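Local coordinates for protein NAD-dependent epimerase/dehydratase (Methylobacillus flagellatus KT, PDB 3GPI) that is of unknown function but belongs to the NAD-dependent epimerase/dehydratase family of Rossmann-fold proteins, and probably binds a nicotinamide cofactor, at residues 223-228 against 233-238. Sequence-based numbering, arbitrary orientation.
Sequences LLRWLA and IAYPAG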
loop_
_atom_site.group_PDB
_atom_site.type_symbol
_atom_site.label_atom_id
_atom_site.label_comp_id
_atom_site.label_asym_id
_atom_site.label_seq_id
_atom_site.Cartn_x
_atom_site.Cartn_y
_atom_site.Cartn_z
ATOM N N LEU A 223 3.921 0.761 20.445
ATOM C CA LEU A 223 3.635 1.899 19.584
ATOM C C LEU A 223 2.674 2.858 20.286
ATOM O O LEU A 223 2.912 4.059 20.290
ATOM C CB LEU A 223 3.027 1.396 18.266
ATOM C CG LEU A 223 2.614 2.510 17.318
ATOM C CD1 LEU A 223 3.793 3.436 16.921
ATOM C CD2 LEU A 223 1.991 1.952 16.061
ATOM N N LEU A 224 1.629 2.313 20.899
ATOM C CA LEU A 224 0.636 3.147 21.589
ATOM C C LEU A 224 1.272 3.902 22.747
ATOM O O LEU A 224 1.001 5.079 22.883
ATOM C CB LEU A 224 -0.547 2.302 22.033
ATOM C CG LEU A 224 -1.444 1.799 20.929
ATOM C CD1 LEU A 224 -2.319 0.659 21.484
ATOM C CD2 LEU A 224 -2.284 2.947 20.326
ATOM N N ARG A 225 2.147 3.251 23.520
ATOM C CA ARG A 225 2.802 3.964 24.618
ATOM C C ARG A 225 3.745 5.034 24.106
ATOM O O ARG A 225 3.813 6.093 24.699
ATOM C CB ARG A 225 3.541 2.987 25.516
ATOM C CG ARG A 225 2.617 2.177 26.402
ATOM C CD ARG A 225 3.431 1.236 27.217
ATOM N NE ARG A 225 2.608 0.571 28.207
ATOM C CZ ARG A 225 3.098 0.141 29.365
ATOM N NH1 ARG A 225 4.376 0.365 29.683
ATOM N NH2 ARG A 225 2.283 -0.486 30.203
ATOM N N TRP A 226 4.473 4.758 23.012
ATOM C CA TRP A 226 5.415 5.753 22.463
ATOM C C TRP A 226 4.594 6.972 22.003
ATOM O O TRP A 226 4.958 8.150 22.254
ATOM C CB TRP A 226 6.167 5.080 21.277
ATOM C CG TRP A 226 7.289 5.950 20.696
ATOM C CD1 TRP A 226 8.613 5.900 21.044
ATOM C CD2 TRP A 226 7.177 6.939 19.679
ATOM N NE1 TRP A 226 9.324 6.806 20.311
ATOM C CE2 TRP A 226 8.472 7.457 19.460
ATOM C CE3 TRP A 226 6.119 7.424 18.908
ATOM C CZ2 TRP A 226 8.734 8.458 18.509
ATOM C CZ3 TRP A 226 6.372 8.415 17.950
ATOM C CH2 TRP A 226 7.680 8.934 17.778
ATOM N N LEU A 227 3.484 6.711 21.311
ATOM C CA LEU A 227 2.621 7.778 20.846
ATOM C C LEU A 227 1.946 8.551 21.997
ATOM O O LEU A 227 1.758 9.774 21.922
ATOM C CB LEU A 227 1.575 7.216 19.906
ATOM C CG LEU A 227 2.108 6.826 18.516
ATOM C CD1 LEU A 227 1.072 6.084 17.734
ATOM C CD2 LEU A 227 2.640 8.061 17.741
ATOM N N ALA A 228 1.608 7.819 23.052
ATOM C CA ALA A 228 0.991 8.429 24.228
ATOM C C ALA A 228 2.033 9.325 24.908
ATOM O O ALA A 228 1.706 10.469 25.260
ATOM C CB ALA A 228 0.500 7.349 25.175
ATOM N N ILE A 233 -0.081 11.885 27.249
ATOM C CA ILE A 233 -1.215 11.040 27.626
ATOM C C ILE A 233 -0.814 10.135 28.763
ATOM O O ILE A 233 0.153 9.398 28.688
ATOM C CB ILE A 233 -1.671 10.168 26.415
ATOM C CG1 ILE A 233 -2.025 11.054 25.206
ATOM C CG2 ILE A 233 -2.789 9.239 26.842
ATOM C CD1 ILE A 233 -3.141 12.053 25.426
ATOM N N ALA A 234 -1.567 10.197 29.857
ATOM C CA ALA A 234 -1.266 9.392 31.025
ATOM C C ALA A 234 -1.718 7.964 30.900
ATOM O O ALA A 234 -2.806 7.686 30.384
ATOM C CB ALA A 234 -1.904 10.036 32.272
ATOM N N TYR A 235 -0.904 7.033 31.398
ATOM C CA TYR A 235 -1.344 5.637 31.543
ATOM C C TYR A 235 -0.508 5.057 32.689
ATOM O O TYR A 235 0.515 5.663 33.076
ATOM C CB TYR A 235 -1.156 4.828 30.226
ATOM C CG TYR A 235 0.270 4.866 29.704
ATOM C CD1 TYR A 235 1.219 3.911 30.119
ATOM C CD2 TYR A 235 0.696 5.887 28.837
ATOM C CE1 TYR A 235 2.518 3.959 29.679
ATOM C CE2 TYR A 235 2.011 5.940 28.388
ATOM C CZ TYR A 235 2.924 4.956 28.812
ATOM O OH TYR A 235 4.234 4.964 28.417
ATOM N N PRO A 236 -0.906 3.897 33.202
ATOM C CA PRO A 236 -0.165 3.356 34.369
ATOM C C PRO A 236 1.155 2.755 33.929
ATOM O O PRO A 236 1.234 2.008 32.933
ATOM C CB PRO A 236 -1.091 2.303 34.950
ATOM C CG PRO A 236 -2.279 2.223 34.048
ATOM C CD PRO A 236 -2.179 3.196 32.937
ATOM N N ALA A 237 2.199 3.098 34.681
ATOM C CA ALA A 237 3.514 2.471 34.455
ATOM C C ALA A 237 3.413 0.980 34.709
ATOM O O ALA A 237 2.598 0.534 35.502
ATOM C CB ALA A 237 4.553 3.088 35.356
ATOM N N GLY A 238 4.251 0.189 34.040
ATOM C CA GLY A 238 4.221 -1.234 34.253
ATOM C C GLY A 238 4.462 -1.973 32.957
ATOM O O GLY A 238 4.566 -1.381 31.880
HETATM O O HOH W 1 6.066 1.461 32.268
#
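With CG anti to its own carbonyl carbon (chi1 -74°) and the chain extended from there to NE, Arg225 reaches off helix 220-230 across the ring of Tyr235 to the backbone of Gly238. The tyrosine ring comes back to the helix because its CG stands between backbone N and carbonyl carbon (chi1 55°). The two side chains cross at about a right angle: Arg225 CG makes an off-centre CH-pi contact, 4.1 Å from the Tyr235 ring centroid, while Tyr235 CE1 lies over one guanidinium face, toward its rim, the two planes 40° apart. Arg225 NH1 and NH2 grip the single atom Gly238 O end-on at 2.8 and 3.0 Å; both bonds are bent, though the oxygen lies close to the guanidinium plane. Water 1 accepts from Gly238 N and, weakly, from Arg225 NH1. The Tyr235 hydroxyl is hydrogen-bonded to Asp229 OD1, and Ala228 CB touches Tyr235 CE2 at 3.8 Å. Nearer the helix end, Ile233 N donates to Ala228 O (3.0 Å), and their CB atoms pack together. Cutting Arg225 back to an alanine would probably leave Gly238 O without its two arginine donors and uncover part of the Tyr235 ring. In this surface packing, the loop before strand 248-249 is tied back to helix 220-230 both by a backbone bond and by a charged group bonding to a neutral carbonyl, with the Tyr235 ring packed against the arginine's aliphatic part and Ala228.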